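Local coordinates for alcohol dehydrogenase, zinc-containing (Thermotoga maritima, PDB 1VJ0), which binds two zinc ions per chain and probably works as an oxidoreductase of the zinc-containing alcohol dehydrogenase family, at residues E123-P128 with V326-H331; Y184-E189 with K322-S327. All coordinates share one frame; numbering follows the deposited sequence.

Contact 1 of 2, residues E123-P128 with V326-H331; sequences EPYLCP and VSDTSH. With ZN (zinc ion), chain E.
Asp328 points its carboxylate at the edge of the Tyr125 ring. OD2 of Asp328 lies near the ring plane, 3.2 Å from CD1 of Tyr125. Ring and carboxylate planes are turned 46° apart. Tyr125 carries its CG between the backbone N and carbonyl carbon (chi1 40°), which brings the CD1-CE1 edge to Asp328. Pro124 lies against the same oxygen, its CD 3.6 Å from Asp328 OD2. At the root of the side chain, Tyr125 CB packs on Val326 CG2 at 3.9 Å. His331 comes up to the tyrosine obliquely, with CE1 3.9 Å from Tyr125 CD1.

Asp328 is the N-cap of helix 329-340 and forms a capping box with His331. His331 N donates to Asp328 OD1 at 3.2 Å. In return Asp328 N donates to His331 ND1 at 3.0 Å, a fairly straight bond (163°). Ser330 OG gives OD1 another bond, 2.7 Å long, on its syn lone pair. With an alanine in place of Asp328, the His331 amide and Ser330 OG would probably lose their acceptor, and Lys122 of the third subunit its salt-bridge mate.

In the same loop, Cys127 binds zinc with Cys112, Cys115 and Cys118. The two carboxylate oxygens thus divide their work: OD1 caps the helix, while OD2 meets the aromatic edge and a lysine across the subunit interface.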
loop_
_atom_site.group_PDB
_atom_site.type_symbol
_atom_site.label_atom_id
_atom_site.label_comp_id
_atom_site.label_asym_id
_atom_site.label_seq_id
_atom_site.Cartn_x
_atom_site.Cartn_y
_atom_site.Cartn_z
ATOM N N GLU A 123 -13.638 -4.555 4.696
ATOM C CA GLU A 123 -14.001 -3.314 5.360
ATOM C C GLU A 123 -15.219 -3.541 6.258
ATOM O O GLU A 123 -16.286 -3.004 6.007
ATOM C CB GLU A 123 -14.352 -2.267 4.293
ATOM C CG GLU A 123 -13.217 -1.918 3.350
ATOM C CD GLU A 123 -13.657 -1.286 2.027
ATOM O OE1 GLU A 123 -14.718 -1.615 1.443
ATOM O OE2 GLU A 123 -12.876 -0.460 1.528
ATOM N N PRO A 124 -15.058 -4.302 7.335
ATOM C CA PRO A 124 -16.185 -4.664 8.184
ATOM C C PRO A 124 -16.898 -3.498 8.854
ATOM O O PRO A 124 -18.090 -3.624 9.169
ATOM C CB PRO A 124 -15.571 -5.586 9.248
ATOM C CG PRO A 124 -14.125 -5.658 8.978
ATOM C CD PRO A 124 -13.794 -4.875 7.818
ATOM N N TYR A 125 -16.201 -2.381 9.038
ATOM C CA TYR A 125 -16.828 -1.153 9.584
ATOM C C TYR A 125 -17.945 -0.708 8.645
ATOM O O TYR A 125 -18.866 0.042 9.046
ATOM C CB TYR A 125 -15.758 -0.038 9.836
ATOM C CG TYR A 125 -14.705 0.068 8.777
ATOM C CD1 TYR A 125 -13.542 -0.710 8.815
ATOM C CD2 TYR A 125 -14.897 0.888 7.684
ATOM C CE1 TYR A 125 -12.624 -0.660 7.780
ATOM C CE2 TYR A 125 -13.977 0.960 6.662
ATOM C CZ TYR A 125 -12.864 0.167 6.702
ATOM O OH TYR A 125 -12.010 0.279 5.627
ATOM N N LEU A 126 -17.894 -1.136 7.374
ATOM C CA LEU A 126 -18.960 -0.784 6.398
ATOM C C LEU A 126 -20.115 -1.815 6.242
ATOM O O LEU A 126 -21.003 -1.657 5.403
ATOM C CB LEU A 126 -18.382 -0.453 5.012
ATOM C CG LEU A 126 -17.297 0.618 4.973
ATOM C CD1 LEU A 126 -16.702 0.842 3.596
ATOM C CD2 LEU A 126 -17.823 1.878 5.564
ATOM N N CYS A 127 -20.120 -2.835 7.068
ATOM C CA CYS A 127 -21.123 -3.889 6.986
ATOM C C CYS A 127 -22.507 -3.240 7.182
ATOM O O CYS A 127 -22.713 -2.486 8.113
ATOM C CB CYS A 127 -20.849 -4.890 8.082
ATOM S SG CYS A 127 -22.147 -6.140 8.274
ATOM N N PRO A 128 -23.441 -3.465 6.277
ATOM C CA PRO A 128 -24.775 -2.887 6.451
ATOM C C PRO A 128 -25.591 -3.546 7.591
ATOM O O PRO A 128 -26.676 -3.086 7.886
ATOM C CB PRO A 128 -25.444 -3.138 5.092
ATOM C CG PRO A 128 -24.704 -4.354 4.511
ATOM C CD PRO A 128 -23.324 -4.291 5.075
ATOM N N VAL A 326 -16.638 4.967 11.660
ATOM C CA VAL A 326 -16.448 4.102 12.826
ATOM C C VAL A 326 -15.082 3.358 12.802
ATOM O O VAL A 326 -14.047 4.001 12.551
ATOM C CB VAL A 326 -17.728 3.219 13.137
ATOM C CG1 VAL A 326 -18.964 4.137 13.277
ATOM C CG2 VAL A 326 -17.959 2.184 12.122
ATOM N N SER A 327 -15.058 2.094 13.179
ATOM C CA SER A 327 -13.825 1.345 13.291
ATOM C C SER A 327 -14.198 -0.099 13.343
ATOM O O SER A 327 -15.370 -0.442 13.537
ATOM C CB SER A 327 -13.112 1.727 14.574
ATOM O OG SER A 327 -13.995 1.612 15.661
ATOM N N ASP A 328 -13.199 -0.953 13.179
ATOM C CA ASP A 328 -13.387 -2.375 13.265
ATOM C C ASP A 328 -12.475 -2.990 14.321
ATOM O O ASP A 328 -11.812 -2.290 15.070
ATOM C CB ASP A 328 -13.243 -3.026 11.871
ATOM C CG ASP A 328 -11.858 -2.947 11.314
ATOM O OD1 ASP A 328 -10.844 -2.886 12.057
ATOM O OD2 ASP A 328 -11.689 -2.989 10.095
ATOM N N THR A 329 -12.475 -4.319 14.403
ATOM C CA THR A 329 -11.691 -5.010 15.401
ATOM C C THR A 329 -10.182 -4.828 15.256
ATOM O O THR A 329 -9.523 -4.816 16.243
ATOM C CB THR A 329 -12.050 -6.484 15.385
ATOM O OG1 THR A 329 -13.412 -6.622 15.820
ATOM C CG2 THR A 329 -11.205 -7.281 16.367
ATOM N N SER A 330 -9.654 -4.659 14.043
ATOM C CA SER A 330 -8.246 -4.353 13.894
ATOM C C SER A 330 -7.929 -2.985 14.510
ATOM O O SER A 330 -6.921 -2.812 15.193
ATOM C CB SER A 330 -7.770 -4.440 12.426
ATOM O OG SER A 330 -8.247 -3.317 11.642
ATOM N N HIS A 331 -8.797 -2.005 14.321
ATOM C CA HIS A 331 -8.564 -0.715 14.908
ATOM C C HIS A 331 -8.674 -0.763 16.430
ATOM O O HIS A 331 -7.905 -0.083 17.143
ATOM C CB HIS A 331 -9.556 0.318 14.367
ATOM C CG HIS A 331 -9.562 0.438 12.886
ATOM N ND1 HIS A 331 -10.722 0.341 12.142
ATOM C CD2 HIS A 331 -8.550 0.599 11.991
ATOM C CE1 HIS A 331 -10.430 0.489 10.853
ATOM N NE2 HIS A 331 -9.119 0.639 10.730
HETATM ZN ZN ZN E . -21.195 -7.822 6.863
#

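Contact 2 of 2, residues Y184-E189 with K322-S327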
loop_
_atom_site.group_PDB
_atom_site.type_symbol
_atom_site.label_atom_id
_atom_site.label_comp_id
_atom_site.label_asym_id
_atom_site.label_seq_id
_atom_site.Cartn_x
_atom_site.Cartn_y
_atom_site.Cartn_z
ATOM N N TYR A 184 -7.933 6.293 15.580
ATOM C CA TYR A 184 -6.982 5.329 15.051
ATOM C C TYR A 184 -7.269 5.002 13.590
ATOM O O TYR A 184 -6.361 5.029 12.737
ATOM C CB TYR A 184 -6.792 4.058 15.948
ATOM C CG TYR A 184 -5.692 3.285 15.304
ATOM C CD1 TYR A 184 -4.385 3.681 15.460
ATOM C CD2 TYR A 184 -5.973 2.276 14.405
ATOM C CE1 TYR A 184 -3.368 3.079 14.752
ATOM C CE2 TYR A 184 -4.951 1.647 13.700
ATOM C CZ TYR A 184 -3.669 2.061 13.872
ATOM O OH TYR A 184 -2.683 1.453 13.137
ATOM N N HIS A 185 -8.511 4.671 13.273
ATOM C CA HIS A 185 -8.919 4.374 11.918
ATOM C C HIS A 185 -8.406 5.493 10.987
ATOM O O HIS A 185 -7.862 5.268 9.884
ATOM C CB HIS A 185 -10.472 4.251 11.888
ATOM C CG HIS A 185 -11.056 3.913 10.550
ATOM N ND1 HIS A 185 -12.403 3.643 10.377
ATOM C CD2 HIS A 185 -10.482 3.717 9.347
ATOM C CE1 HIS A 185 -12.631 3.366 9.105
ATOM N NE2 HIS A 185 -11.475 3.386 8.455
ATOM N N ALA A 186 -8.588 6.724 11.421
ATOM C CA ALA A 186 -8.233 7.859 10.592
ATOM C C ALA A 186 -6.785 7.928 10.238
ATOM O O ALA A 186 -6.430 8.317 9.128
ATOM C CB ALA A 186 -8.596 9.124 11.305
ATOM N N PHE A 187 -5.942 7.622 11.214
ATOM C CA PHE A 187 -4.491 7.568 11.042
ATOM C C PHE A 187 -4.042 6.343 10.282
ATOM O O PHE A 187 -3.108 6.431 9.455
ATOM C CB PHE A 187 -3.812 7.664 12.406
ATOM C CG PHE A 187 -3.760 9.072 12.946
ATOM C CD1 PHE A 187 -4.810 9.593 13.682
ATOM C CD2 PHE A 187 -2.621 9.873 12.738
ATOM C CE1 PHE A 187 -4.766 10.914 14.164
ATOM C CE2 PHE A 187 -2.548 11.164 13.227
ATOM C CZ PHE A 187 -3.674 11.705 13.934
ATOM N N ASP A 188 -4.734 5.230 10.485
ATOM C CA ASP A 188 -4.392 3.962 9.837
ATOM C C ASP A 188 -4.607 4.051 8.335
ATOM O O ASP A 188 -3.996 3.303 7.594
ATOM C CB ASP A 188 -5.279 2.851 10.390
ATOM C CG ASP A 188 -4.771 1.489 10.096
ATOM O OD1 ASP A 188 -3.622 1.157 10.488
ATOM O OD2 ASP A 188 -5.501 0.657 9.515
ATOM N N GLU A 189 -5.479 4.947 7.879
ATOM C CA GLU A 189 -5.723 5.084 6.428
ATOM C C GLU A 189 -4.567 5.786 5.678
ATOM O O GLU A 189 -4.465 5.680 4.463
ATOM C CB GLU A 189 -7.027 5.845 6.177
ATOM C CG GLU A 189 -8.267 5.082 6.548
ATOM C CD GLU A 189 -8.404 3.785 5.754
ATOM O OE1 GLU A 189 -8.222 3.779 4.515
ATOM O OE2 GLU A 189 -8.619 2.751 6.385
ATOM N N LYS A 322 -10.319 11.599 2.687
ATOM C CA LYS A 322 -10.753 10.245 3.011
ATOM C C LYS A 322 -11.741 10.313 4.155
ATOM O O LYS A 322 -11.354 10.702 5.237
ATOM C CB LYS A 322 -9.531 9.428 3.447
ATOM C CG LYS A 322 -9.791 8.027 3.955
ATOM C CD LYS A 322 -10.139 7.103 2.809
ATOM C CE LYS A 322 -11.043 5.978 3.230
ATOM N NZ LYS A 322 -11.700 5.289 2.050
ATOM N N GLY A 323 -13.011 9.941 3.934
ATOM C CA GLY A 323 -13.953 9.921 5.036
ATOM C C GLY A 323 -13.729 8.682 5.890
ATOM O O GLY A 323 -13.380 7.611 5.364
ATOM N N ILE A 324 -13.973 8.812 7.197
ATOM C CA ILE A 324 -13.731 7.753 8.173
ATOM C C ILE A 324 -15.041 7.373 8.893
ATOM O O ILE A 324 -15.660 8.215 9.577
ATOM C CB ILE A 324 -12.642 8.186 9.215
ATOM C CG1 ILE A 324 -11.389 8.671 8.518
ATOM C CG2 ILE A 324 -12.384 7.054 10.220
ATOM C CD1 ILE A 324 -10.682 7.656 7.686
ATOM N N TRP A 325 -15.485 6.139 8.680
ATOM C CA TRP A 325 -16.675 5.631 9.312
ATOM C C TRP A 325 -16.288 4.625 10.421
ATOM O O TRP A 325 -15.750 3.554 10.121
ATOM C CB TRP A 325 -17.603 4.949 8.296
ATOM C CG TRP A 325 -18.876 4.526 8.949
ATOM C CD1 TRP A 325 -19.363 3.255 9.117
ATOM C CD2 TRP A 325 -19.806 5.392 9.537
ATOM N NE1 TRP A 325 -20.557 3.296 9.787
ATOM C CE2 TRP A 325 -20.857 4.603 10.053
ATOM C CE3 TRP A 325 -19.880 6.795 9.663
ATOM C CZ2 TRP A 325 -21.950 5.149 10.719
ATOM C CZ3 TRP A 325 -20.957 7.344 10.357
ATOM C CH2 TRP A 325 -21.991 6.512 10.859
ATOM N N VAL A 326 -16.638 4.967 11.660
ATOM C CA VAL A 326 -16.448 4.102 12.826
ATOM C C VAL A 326 -15.082 3.358 12.802
ATOM O O VAL A 326 -14.047 4.001 12.551
ATOM C CB VAL A 326 -17.728 3.219 13.137
ATOM C CG1 VAL A 326 -18.964 4.137 13.277
ATOM C CG2 VAL A 326 -17.959 2.184 12.122
ATOM N N SER A 327 -15.058 2.094 13.179
ATOM C CA SER A 327 -13.825 1.345 13.291
ATOM C C SER A 327 -14.198 -0.099 13.343
ATOM O O SER A 327 -15.370 -0.442 13.537
ATOM C CB SER A 327 -13.112 1.727 14.574
ATOM O OG SER A 327 -13.995 1.612 15.661
#
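His185 and Ile324 meet where the end of helix 170-188 packs against the chain leaving strand 320-323. Within this chain that strand is one of the two outermost of the six-stranded parallel sheet of the Rossmann-type domain.

His185 has the largest area buried here. Its CG stands anti to the backbone N (chi1 -179°), which extends the ring from the helix to the loop. There ND1 donates to Val326 O at 2.7 Å. The bond is fairly straight (165°). The oxygen lies in the plane of the ring, but the donor sits above the carbonyl plane, 46° out of it. Trp325 O also lies at the ring edge, 3.3 Å from His185 CE1.

Ile324 covers one face of this ring. Its CG2 makes a CH-pi contact, 3.6 Å from the centroid of the His185 ring and a little off the normal. The ring of His331 stacks on the opposite face, so the imidazole is held between a methyl group and a second aromatic ring. The other branch of Ile324 turns to the helix. Its CG1 is 4.0 Å from Ala186 CB, and its CD1 reaches Glu189 CG at 3.7 Å.

Glu189 ends the contact beside Lys322. The opposite charges probably attract weakly, but Glu189 OE1 is 4.5 Å from Lys322 NZ, beyond a salt bridge. The amine is bonded instead to Asn318 O and Thr320 OG1 of the second subunit, whose strand continues the sheet antiparallel to this one. What Glu189 touches is the aliphatic part of the lysine: its OE1 lies 3.8 Å from Lys322 CE.

How the contacts relate
Contacts 1 and 2 lie side by side, their centres about 10 Å apart. Along the chain come loop segment 123-128, which holds Cys127, then the end of helix 170-188. Both meet the connection from strand 320-323 to helix 329-340, and Val326 and Ser327 belong to both contacts. His185 joins the two. Its CE1 is 3.6 Å from Tyr125 CD2. Tyr125 O also packs on Trp325 CD1 at 3.3 Å. The loop carrying the last cysteine of the four-cysteine zinc site is thereby packed against the edge of the Rossmann-type domain. Both contacts also touch the second subunit, so this junction is part of the assembly interface.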